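Local coordinates for CIR protein (Plasmodium chabaudi chabaudi, PDB 6ZYV) that is of unknown function but belongs to the Plasmodium-interspersed repeat (PIR) proteins, a variant antigen family linked with infected red blood cells, at residues Ala152-Phe157 and Lys209-Ile214; Asn148-Ile153 and Thr203-Tyr208; Tyr158-Ser163 and Asp190-Phe195; Trp94-Leu99 and His108-Phe113. The protein carries 5 engineered substitutions. One frame throughout, in Å; residues are numbered along the deposited sequence.

Overall arrangement
All four contacts belong to the all-helical ectodomain of a PIR protein, and they illustrate how a helical fold is tied together by side chains from different parts of the chain. Contacts 1 and 2 adjoin, their centres about 7 Å apart, and share A152 and I153. Contact 3 is nested in sequence inside the loop that contact 1 closes, about 10 Å from it between centres; L212 of contact 1 packs on Y192 of contact 3. Contact 2 reaches contact 3 through the hydroxyls of Y208 and Y192. Contact 4 precedes them in the chain and lies about 21 Å from contact 3 between centres, yet Y97 stacks on Y158.

Contact 1: Ala152-Phe157 and Lys209-Ile214; sequences AIIPKF and KQILPI. Engineered in segment 152-157: A152 (natural residue Ser).
The terminal methyl of I211 sits over the ring of F157, and the contact is built round this CH-pi interaction. I211 CD1 lies 3.9 Å from the centroid of the F157 ring and only 9° off the ring normal, so the methyl is nearly centred on the face. The same methyl meets two more branches: I153 CD1 and I154 CD1 each stand 3.8 Å from I211 CD1. One carbon thus touches two isoleucine ends and an aromatic face. At the far end of the ring, F157 CZ approaches the carbonyl oxygen I211 O at 3.4 Å, while I214 CD1 lies at the ring edge, 4.1 Å from F157 CE2.

Torsions set up the meeting. F157 carries CG opposite its backbone N (chi1 176°), which sends the ring out toward 209-214, and I211 holds CG1 between N and the carbonyl carbon (chi1 65°), with CD1 extended beyond it. In the next shell, the backbone bond from F157 N to I153 O, 2.8 Å long, closes the first turn of helix 154-174. F195 of helix 181-198 touches both I153 and F157, while M147 packs against I154 and I211. The arrangement is apolar helix packing in an all-helical PIR ectodomain, joining the start of helix 154-174 to the junction between helices 206-211 and 213-226.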
# COMPACT_ATOMS: atom_id res chain seq x y z
N ALA A 152 -7.14 -8.16 12.80
CA ALA A 152 -6.15 -8.67 13.75
C ALA A 152 -4.75 -8.91 13.14
O ALA A 152 -3.77 -8.71 13.85
CB ALA A 152 -6.65 -9.95 14.41
N ILE A 153 -4.64 -9.27 11.84
CA ILE A 153 -3.34 -9.50 11.23
C ILE A 153 -2.86 -8.36 10.33
O ILE A 153 -1.68 -8.36 9.98
CB ILE A 153 -3.23 -10.86 10.48
CG1 ILE A 153 -4.43 -11.16 9.59
CG2 ILE A 153 -3.05 -12.03 11.43
CD1 ILE A 153 -4.19 -10.98 8.19
N ILE A 154 -3.73 -7.44 9.91
CA ILE A 154 -3.32 -6.38 8.97
C ILE A 154 -2.03 -5.61 9.40
O ILE A 154 -1.13 -5.51 8.56
CB ILE A 154 -4.49 -5.43 8.58
CG1 ILE A 154 -5.48 -6.17 7.64
CG2 ILE A 154 -3.99 -4.14 7.90
CD1 ILE A 154 -4.83 -6.73 6.33
N PRO A 155 -1.86 -5.10 10.65
CA PRO A 155 -0.59 -4.42 11.00
C PRO A 155 0.67 -5.27 10.82
O PRO A 155 1.65 -4.79 10.28
CB PRO A 155 -0.80 -4.01 12.46
CG PRO A 155 -2.27 -3.92 12.62
CD PRO A 155 -2.80 -5.06 11.79
N LYS A 156 0.64 -6.54 11.21
CA LYS A 156 1.77 -7.46 11.04
C LYS A 156 1.96 -7.86 9.57
O LYS A 156 3.08 -8.01 9.11
CB LYS A 156 1.62 -8.70 11.94
CG LYS A 156 1.77 -8.34 13.41
CD LYS A 156 1.43 -9.50 14.37
CE LYS A 156 1.21 -9.02 15.79
NZ LYS A 156 0.92 -10.12 16.77
N PHE A 157 0.86 -7.99 8.82
CA PHE A 157 0.92 -8.30 7.40
C PHE A 157 1.61 -7.16 6.65
O PHE A 157 2.42 -7.39 5.74
CB PHE A 157 -0.51 -8.56 6.86
CG PHE A 157 -0.62 -8.83 5.38
CD1 PHE A 157 -0.54 -10.11 4.88
CD2 PHE A 157 -0.79 -7.78 4.49
CE1 PHE A 157 -0.66 -10.35 3.51
CE2 PHE A 157 -0.89 -8.03 3.13
CZ PHE A 157 -0.81 -9.30 2.65
N LYS A 209 -6.97 -15.17 1.55
CA LYS A 209 -6.73 -15.45 0.12
C LYS A 209 -6.81 -14.21 -0.76
O LYS A 209 -6.19 -14.16 -1.83
CB LYS A 209 -7.68 -16.55 -0.43
CG LYS A 209 -7.39 -18.03 -0.05
CD LYS A 209 -8.75 -18.82 0.18
CE LYS A 209 -9.15 -19.96 -0.74
NZ LYS A 209 -10.47 -20.58 -0.37
N GLN A 210 -7.58 -13.19 -0.32
CA GLN A 210 -7.73 -11.96 -1.08
C GLN A 210 -6.65 -10.93 -0.78
O GLN A 210 -6.48 -10.01 -1.58
CB GLN A 210 -9.11 -11.36 -0.92
CG GLN A 210 -10.21 -12.15 -1.59
CD GLN A 210 -11.35 -11.26 -2.04
OE1 GLN A 210 -12.48 -11.39 -1.55
NE2 GLN A 210 -11.09 -10.34 -2.97
N ILE A 211 -5.95 -11.03 0.37
CA ILE A 211 -4.83 -10.09 0.63
C ILE A 211 -3.47 -10.73 0.26
O ILE A 211 -2.56 -10.03 -0.14
CB ILE A 211 -4.84 -9.47 2.04
CG1 ILE A 211 -4.62 -10.55 3.12
CG2 ILE A 211 -6.15 -8.76 2.25
CD1 ILE A 211 -4.42 -10.00 4.52
N LEU A 212 -3.37 -12.07 0.36
CA LEU A 212 -2.19 -12.83 -0.02
C LEU A 212 -1.59 -12.44 -1.42
O LEU A 212 -0.38 -12.28 -1.47
CB LEU A 212 -2.49 -14.33 0.06
CG LEU A 212 -1.37 -15.29 -0.33
CD1 LEU A 212 -0.10 -15.02 0.47
CD2 LEU A 212 -1.82 -16.74 -0.14
N PRO A 213 -2.36 -12.21 -2.52
CA PRO A 213 -1.73 -11.82 -3.80
C PRO A 213 -0.76 -10.64 -3.77
O PRO A 213 0.13 -10.58 -4.60
CB PRO A 213 -2.92 -11.54 -4.72
CG PRO A 213 -3.98 -12.44 -4.19
CD PRO A 213 -3.82 -12.36 -2.69
N ILE A 214 -0.89 -9.72 -2.82
CA ILE A 214 0.04 -8.60 -2.66
C ILE A 214 1.49 -9.15 -2.44
O ILE A 214 2.44 -8.71 -3.09
CB ILE A 214 -0.40 -7.75 -1.42
CG1 ILE A 214 -1.73 -7.02 -1.66
CG2 ILE A 214 0.71 -6.81 -0.97
CD1 ILE A 214 -2.42 -6.56 -0.36

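Contact 2: Asn148-Ile153 and Thr203-Tyr208; sequences NMNKAI and TDDSSY. Engineered in segment 148-153: A152 (natural residue Ser).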
# COMPACT_ATOMS: atom_id res chain seq x y z
N ASN A 148 -11.17 -5.13 7.47
CA ASN A 148 -11.90 -5.43 8.68
C ASN A 148 -11.95 -6.92 8.97
O ASN A 148 -11.84 -7.31 10.11
CB ASN A 148 -13.32 -4.85 8.63
CG ASN A 148 -13.34 -3.41 9.06
OD1 ASN A 148 -13.50 -3.12 10.26
ND2 ASN A 148 -13.13 -2.49 8.12
N MET A 149 -12.10 -7.75 7.93
CA MET A 149 -12.12 -9.21 8.09
C MET A 149 -10.77 -9.75 8.59
O MET A 149 -10.73 -10.78 9.26
CB MET A 149 -12.47 -9.90 6.76
CG MET A 149 -13.94 -9.75 6.31
SD MET A 149 -15.20 -10.03 7.57
CE MET A 149 -16.74 -9.67 6.59
N ASN A 150 -9.68 -9.06 8.26
CA ASN A 150 -8.33 -9.45 8.63
C ASN A 150 -7.73 -8.47 9.66
O ASN A 150 -6.51 -8.46 9.80
CB ASN A 150 -7.44 -9.40 7.36
CG ASN A 150 -7.72 -10.47 6.32
OD1 ASN A 150 -7.48 -11.65 6.55
ND2 ASN A 150 -8.20 -10.07 5.16
N LYS A 151 -8.55 -7.60 10.33
CA LYS A 151 -8.05 -6.52 11.20
C LYS A 151 -6.99 -6.96 12.21
O LYS A 151 -6.02 -6.24 12.38
CB LYS A 151 -9.18 -5.74 11.88
CG LYS A 151 -10.09 -6.53 12.80
CD LYS A 151 -11.07 -5.59 13.49
CE LYS A 151 -12.25 -6.30 14.09
NZ LYS A 151 -13.31 -6.55 13.07
N ALA A 152 -7.14 -8.16 12.80
CA ALA A 152 -6.15 -8.67 13.75
C ALA A 152 -4.75 -8.91 13.14
O ALA A 152 -3.77 -8.71 13.85
CB ALA A 152 -6.65 -9.95 14.41
N ILE A 153 -4.64 -9.27 11.84
CA ILE A 153 -3.34 -9.50 11.23
C ILE A 153 -2.86 -8.36 10.33
O ILE A 153 -1.68 -8.36 9.98
CB ILE A 153 -3.23 -10.86 10.48
CG1 ILE A 153 -4.43 -11.16 9.59
CG2 ILE A 153 -3.05 -12.03 11.43
CD1 ILE A 153 -4.19 -10.98 8.19
N THR A 203 -3.97 -20.04 5.70
CA THR A 203 -3.80 -19.47 4.36
C THR A 203 -4.95 -19.83 3.40
O THR A 203 -5.05 -19.22 2.33
CB THR A 203 -2.44 -19.84 3.78
OG1 THR A 203 -2.38 -21.26 3.58
CG2 THR A 203 -1.30 -19.38 4.67
N ASP A 204 -5.83 -20.79 3.79
CA ASP A 204 -7.00 -21.18 3.03
C ASP A 204 -8.29 -20.39 3.41
O ASP A 204 -9.34 -20.60 2.82
CB ASP A 204 -7.23 -22.70 3.12
CG ASP A 204 -8.24 -23.23 2.12
OD1 ASP A 204 -8.36 -22.64 1.02
OD2 ASP A 204 -8.91 -24.26 2.43
N ASP A 205 -8.19 -19.46 4.37
CA ASP A 205 -9.31 -18.61 4.76
C ASP A 205 -9.63 -17.65 3.58
O ASP A 205 -8.72 -17.12 2.99
CB ASP A 205 -8.92 -17.86 6.05
CG ASP A 205 -9.80 -16.68 6.42
OD1 ASP A 205 -11.02 -16.88 6.56
OD2 ASP A 205 -9.26 -15.56 6.56
N SER A 206 -10.92 -17.49 3.24
CA SER A 206 -11.41 -16.65 2.14
C SER A 206 -10.82 -15.26 2.15
O SER A 206 -10.40 -14.78 1.10
CB SER A 206 -12.93 -16.52 2.17
OG SER A 206 -13.61 -17.76 2.01
N SER A 207 -10.81 -14.61 3.34
CA SER A 207 -10.32 -13.25 3.53
C SER A 207 -8.84 -13.16 3.38
O SER A 207 -8.34 -12.15 2.87
CB SER A 207 -10.69 -12.74 4.91
OG SER A 207 -12.10 -12.69 5.01
N TYR A 208 -8.11 -14.17 3.90
CA TYR A 208 -6.67 -14.13 3.79
C TYR A 208 -6.26 -14.30 2.31
O TYR A 208 -5.39 -13.57 1.85
CB TYR A 208 -5.99 -15.15 4.68
CG TYR A 208 -4.50 -14.93 4.70
CD1 TYR A 208 -3.94 -13.87 5.41
CD2 TYR A 208 -3.65 -15.70 3.91
CE1 TYR A 208 -2.58 -13.59 5.35
CE2 TYR A 208 -2.28 -15.45 3.86
CZ TYR A 208 -1.75 -14.39 4.59
OH TYR A 208 -0.42 -14.09 4.55
O HOH W 1 -7.58 -13.54 8.35
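A water donates to N150 OD1 at 2.6 Å and to D205 OD2 at 3.2 Å, bridging the two side chains. Segment 203-208 carries a helix N-cap: D205 stands just before the short, weakly bonded helix 206-211, and its OD2 accepts from Y208 N at 3.2 Å, met from above the carboxylate plane. D205 OD2 therefore takes part in both the cap and the water bridge, and the N150 amide, just past helix 134-149, meets this same helix start.

The other end of that amide makes the direct bond. N150 ND2 donates to S207 O over 3.1 Å, with a nearly straight N-H...O angle of 168°. The acceptor lies close to the amide plane of N150, but the donor stands well above the plane of the S207 carbonyl. ND2 has a second acceptor in L146 O, one turn back in helix 134-149, so bonds at both ends of the amide fix its rotation.

Packing flanks the polar centre. I153 CD1 comes to the edge of the Y208 ring, 4.0 Å from Y208 CD1, and the Y208 hydroxyl reaches Y192 OH. On the other flank S207 carries OG beside its backbone N (chi1 -63°), which places S207 OG 3.3 Å from M149 CB.

Contact 3: Tyr158-Ser163 and Asp190-Phe195; sequences YDIFKS and DEYQKF
I160 faces segment 190-195 of helix 181-198 and divides its branches among three residues there. From CB, the CG2 branch goes to Y192, its methyl 3.9 Å from Y192 CD1, and the two side chains lie roughly perpendicular. The other branch runs through CG1, which lies 4.0 Å from F195 CG, and ends at CD1. That last methyl fits between E191 and F195: I160 CD1 is 3.8 Å from E191 CG and 3.9 Å from F195 CB. A chi1 of -56° keeps CG1 next to the backbone N and turns CG2 to the far side of CB from it, and this splits the branches between Y192 on one hand and E191 with F195 on the other.

A turn further along, S163 adds the polar part. S163 OG donates to E191 OE1 over 2.9 Å, and the oxygen accepts through its syn lone pair. The E191 chain is extended beyond CG, and its aliphatic part runs alongside I160, pointing the other way, so one side chain supplies both apolar cover and the acceptor.

L215 of helix 213-226 touches I160 and Y192. The axes of segments 158-163 and 190-195 come within 10.4 Å, their N-to-C directions 174° apart. This is nearly antiparallel helix packing, a pair formed by helices 154-174 and 181-198, consecutive in the all-helical PIR ectodomain.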
# COMPACT_ATOMS: atom_id res chain seq x y z
N TYR A 158 1.31 -5.91 7.04
CA TYR A 158 1.91 -4.71 6.47
C TYR A 158 3.42 -4.68 6.71
O TYR A 158 4.16 -4.25 5.83
CB TYR A 158 1.26 -3.44 7.06
CG TYR A 158 1.69 -2.19 6.32
CD1 TYR A 158 1.14 -1.87 5.09
CD2 TYR A 158 2.72 -1.40 6.79
CE1 TYR A 158 1.56 -0.75 4.37
CE2 TYR A 158 3.18 -0.29 6.07
CZ TYR A 158 2.58 0.04 4.86
OH TYR A 158 3.00 1.14 4.13
N ASP A 159 3.90 -5.13 7.87
CA ASP A 159 5.33 -5.24 8.15
C ASP A 159 6.02 -6.21 7.17
O ASP A 159 7.13 -5.93 6.72
CB ASP A 159 5.58 -5.67 9.60
CG ASP A 159 5.37 -4.53 10.58
OD1 ASP A 159 5.60 -3.35 10.20
OD2 ASP A 159 4.96 -4.80 11.74
N ILE A 160 5.35 -7.31 6.81
CA ILE A 160 5.87 -8.24 5.81
C ILE A 160 5.94 -7.54 4.43
O ILE A 160 6.93 -7.65 3.72
CB ILE A 160 5.00 -9.52 5.75
CG1 ILE A 160 4.91 -10.19 7.14
CG2 ILE A 160 5.52 -10.49 4.68
CD1 ILE A 160 6.23 -10.65 7.70
N PHE A 161 4.89 -6.79 4.08
CA PHE A 161 4.84 -6.03 2.84
C PHE A 161 5.98 -5.00 2.77
O PHE A 161 6.59 -4.79 1.72
CB PHE A 161 3.47 -5.32 2.73
CG PHE A 161 3.36 -4.38 1.56
CD1 PHE A 161 3.41 -4.86 0.26
CD2 PHE A 161 3.23 -3.03 1.75
CE1 PHE A 161 3.30 -4.00 -0.81
CE2 PHE A 161 3.11 -2.17 0.66
CZ PHE A 161 3.15 -2.66 -0.61
N LYS A 162 6.27 -4.37 3.92
CA LYS A 162 7.35 -3.40 4.06
C LYS A 162 8.71 -4.07 3.81
O LYS A 162 9.54 -3.49 3.12
CB LYS A 162 7.33 -2.78 5.47
CG LYS A 162 6.68 -1.41 5.53
CD LYS A 162 7.26 -0.52 6.65
CE LYS A 162 7.04 -1.08 8.05
NZ LYS A 162 7.32 -0.06 9.11
N SER A 163 8.91 -5.29 4.33
CA SER A 163 10.13 -6.07 4.11
C SER A 163 10.30 -6.41 2.63
O SER A 163 11.42 -6.39 2.12
CB SER A 163 10.12 -7.35 4.93
OG SER A 163 10.29 -7.04 6.30
N ASP A 190 11.50 -16.68 5.59
CA ASP A 190 11.53 -17.12 6.99
C ASP A 190 10.68 -16.17 7.85
O ASP A 190 9.96 -16.63 8.72
CB ASP A 190 12.98 -17.15 7.52
CG ASP A 190 13.84 -18.27 6.96
OD1 ASP A 190 13.29 -19.17 6.29
OD2 ASP A 190 15.07 -18.26 7.21
N GLU A 191 10.76 -14.87 7.60
CA GLU A 191 9.99 -13.85 8.31
C GLU A 191 8.48 -14.04 8.05
O GLU A 191 7.67 -13.92 8.96
CB GLU A 191 10.44 -12.45 7.88
CG GLU A 191 9.80 -11.34 8.67
CD GLU A 191 10.02 -9.93 8.14
OE1 GLU A 191 10.70 -9.78 7.10
OE2 GLU A 191 9.52 -8.96 8.77
N TYR A 192 8.13 -14.35 6.80
CA TYR A 192 6.75 -14.60 6.43
C TYR A 192 6.23 -15.93 7.05
O TYR A 192 5.10 -15.97 7.56
CB TYR A 192 6.63 -14.60 4.91
CG TYR A 192 5.23 -14.93 4.45
CD1 TYR A 192 4.16 -14.10 4.77
CD2 TYR A 192 4.96 -16.09 3.75
CE1 TYR A 192 2.87 -14.40 4.38
CE2 TYR A 192 3.68 -16.40 3.33
CZ TYR A 192 2.63 -15.55 3.65
OH TYR A 192 1.35 -15.90 3.30
N GLN A 193 7.06 -16.99 7.07
CA GLN A 193 6.69 -18.26 7.69
C GLN A 193 6.42 -18.05 9.18
O GLN A 193 5.45 -18.58 9.70
CB GLN A 193 7.81 -19.31 7.50
CG GLN A 193 7.48 -20.69 8.11
CD GLN A 193 6.32 -21.35 7.40
OE1 GLN A 193 6.47 -21.91 6.31
NE2 GLN A 193 5.14 -21.31 8.01
N LYS A 194 7.24 -17.22 9.85
CA LYS A 194 7.07 -16.88 11.25
C LYS A 194 5.78 -16.08 11.45
O LYS A 194 5.09 -16.29 12.44
CB LYS A 194 8.29 -16.11 11.78
CG LYS A 194 8.22 -15.85 13.28
CD LYS A 194 9.57 -15.44 13.87
CE LYS A 194 9.49 -15.12 15.35
NZ LYS A 194 8.84 -13.81 15.59
N PHE A 195 5.42 -15.20 10.51
CA PHE A 195 4.18 -14.44 10.57
C PHE A 195 2.95 -15.41 10.54
O PHE A 195 2.00 -15.22 11.29
CB PHE A 195 4.13 -13.40 9.43
CG PHE A 195 2.75 -12.89 9.08
CD1 PHE A 195 2.13 -11.93 9.85
CD2 PHE A 195 2.06 -13.42 8.00
CE1 PHE A 195 0.85 -11.50 9.56
CE2 PHE A 195 0.78 -13.00 7.70
CZ PHE A 195 0.18 -12.05 8.47

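Contact 4: Trp94-Leu99 and His108-Phe113; sequences WLSYIL and HTLKNF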
# COMPACT_ATOMS: atom_id res chain seq x y z
N TRP A 94 -2.35 0.71 2.88
CA TRP A 94 -1.55 1.79 3.46
C TRP A 94 -2.42 2.61 4.41
O TRP A 94 -1.99 2.95 5.51
CB TRP A 94 -0.95 2.69 2.36
CG TRP A 94 -0.27 3.92 2.89
CD1 TRP A 94 0.99 4.00 3.43
CD2 TRP A 94 -0.84 5.25 3.00
NE1 TRP A 94 1.25 5.29 3.81
CE2 TRP A 94 0.14 6.08 3.55
CE3 TRP A 94 -2.07 5.82 2.62
CZ2 TRP A 94 -0.08 7.46 3.75
CZ3 TRP A 94 -2.29 7.17 2.85
CH2 TRP A 94 -1.30 7.98 3.42
N LEU A 95 -3.66 2.92 3.99
CA LEU A 95 -4.59 3.69 4.79
C LEU A 95 -4.90 2.97 6.11
O LEU A 95 -4.93 3.62 7.15
CB LEU A 95 -5.86 3.98 3.98
CG LEU A 95 -6.89 4.90 4.66
CD1 LEU A 95 -6.27 6.23 5.07
CD2 LEU A 95 -8.13 5.09 3.77
N SER A 96 -5.06 1.63 6.08
CA SER A 96 -5.30 0.82 7.28
C SER A 96 -4.12 0.91 8.22
O SER A 96 -4.31 1.04 9.43
CB SER A 96 -5.53 -0.64 6.91
OG SER A 96 -6.63 -0.69 6.02
N TYR A 97 -2.90 0.86 7.68
CA TYR A 97 -1.68 0.99 8.45
C TYR A 97 -1.65 2.37 9.15
O TYR A 97 -1.37 2.44 10.34
CB TYR A 97 -0.44 0.74 7.55
CG TYR A 97 0.79 1.51 7.97
CD1 TYR A 97 1.56 1.10 9.05
CD2 TYR A 97 1.16 2.69 7.32
CE1 TYR A 97 2.66 1.83 9.46
CE2 TYR A 97 2.23 3.45 7.75
CZ TYR A 97 3.00 3.01 8.81
OH TYR A 97 4.09 3.75 9.23
N ILE A 98 -1.94 3.46 8.42
CA ILE A 98 -1.94 4.82 8.97
C ILE A 98 -2.97 4.97 10.09
O ILE A 98 -2.64 5.46 11.16
CB ILE A 98 -2.20 5.87 7.84
CG1 ILE A 98 -1.03 5.88 6.85
CG2 ILE A 98 -2.50 7.29 8.41
CD1 ILE A 98 0.28 6.30 7.44
N LEU A 99 -4.20 4.52 9.85
CA LEU A 99 -5.24 4.60 10.85
C LEU A 99 -4.90 3.76 12.08
O LEU A 99 -5.13 4.20 13.20
CB LEU A 99 -6.62 4.26 10.27
CG LEU A 99 -7.14 5.22 9.17
CD1 LEU A 99 -8.57 4.88 8.80
CD2 LEU A 99 -7.08 6.69 9.61
N HIS A 108 -11.22 -0.32 12.54
CA HIS A 108 -12.60 -0.15 12.98
C HIS A 108 -13.20 1.22 12.60
O HIS A 108 -14.42 1.33 12.54
CB HIS A 108 -12.72 -0.39 14.49
CG HIS A 108 -11.96 0.62 15.30
ND1 HIS A 108 -10.58 0.66 15.28
CD2 HIS A 108 -12.42 1.59 16.12
CE1 HIS A 108 -10.24 1.66 16.08
NE2 HIS A 108 -11.31 2.25 16.61
N THR A 109 -12.37 2.24 12.33
CA THR A 109 -12.84 3.55 11.88
C THR A 109 -12.55 3.81 10.39
O THR A 109 -12.79 4.91 9.94
CB THR A 109 -12.23 4.70 12.71
OG1 THR A 109 -10.85 4.87 12.40
CG2 THR A 109 -12.42 4.52 14.20
N LEU A 110 -11.97 2.84 9.65
CA LEU A 110 -11.62 2.98 8.25
C LEU A 110 -12.81 3.35 7.35
O LEU A 110 -12.70 4.31 6.58
CB LEU A 110 -10.93 1.70 7.76
CG LEU A 110 -10.69 1.54 6.25
CD1 LEU A 110 -9.71 2.57 5.76
CD2 LEU A 110 -10.20 0.16 5.94
N LYS A 111 -13.95 2.61 7.44
CA LYS A 111 -15.12 2.91 6.62
C LYS A 111 -15.62 4.34 6.86
O LYS A 111 -15.84 5.09 5.91
CB LYS A 111 -16.24 1.88 6.86
CG LYS A 111 -17.41 2.00 5.86
CD LYS A 111 -18.24 0.69 5.78
CE LYS A 111 -19.30 0.79 4.69
NZ LYS A 111 -20.18 -0.40 4.64
N ASN A 112 -15.69 4.73 8.13
CA ASN A 112 -16.09 6.07 8.55
C ASN A 112 -15.11 7.14 8.05
O ASN A 112 -15.55 8.15 7.51
CB ASN A 112 -16.24 6.11 10.07
CG ASN A 112 -16.66 7.45 10.60
OD1 ASN A 112 -15.83 8.24 11.08
ND2 ASN A 112 -17.95 7.77 10.49
N PHE A 113 -13.80 6.92 8.20
CA PHE A 113 -12.77 7.84 7.70
C PHE A 113 -12.88 8.01 6.18
O PHE A 113 -12.74 9.12 5.70
CB PHE A 113 -11.35 7.34 8.09
CG PHE A 113 -10.25 8.31 7.72
CD1 PHE A 113 -9.67 8.29 6.46
CD2 PHE A 113 -9.81 9.26 8.63
CE1 PHE A 113 -8.72 9.23 6.10
CE2 PHE A 113 -8.83 10.18 8.27
CZ PHE A 113 -8.31 10.18 7.01
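L99 lies over the ring of F113, and the relation of these two side chains sets the frame of the contact. The contact packs two consecutive helices of the all-helical PIR ectodomain: helix 81-101 is followed, after a short connection, by helix 110-118, and the first turn of the second helix meets the end of the first. L99 CD2 is 4.0 Å from the centroid of the F113 ring and 17° off the ring normal, a CH-pi contact displaced toward the rim. Its sister methyl turns to the first turn of helix 110-118: L99 CD1 approaches L110 CA at 3.6 Å and F113 CB at 3.8 Å. A chi1 of -63°, with CG anti to the carbonyl carbon, turns both methyls of L99 toward 108-113.

L95, one turn earlier, reaches the same two partners from another direction. Its side chain crosses both L110 and F113 at a slant, L95 CD2 lying 3.6 Å from L110 CD1 and L95 CD1 4.0 Å from F113 CE1. With chi1 at 170°, L110 CG swings away from the backbone N, and the two methyls beyond it part company, CD1 going to L95 and CD2 to S96.

Around this buried set, I59 of helix 55-71 touches L95 and F113, while M147 of helix 134-149 covers S96 and L110. T109 bonds through its hydroxyl to E105. The hydroxyl of S96 is bonded to I92 O within its own helix, and across the contact S96 OG rests against L110 CD2 at 3.7 Å.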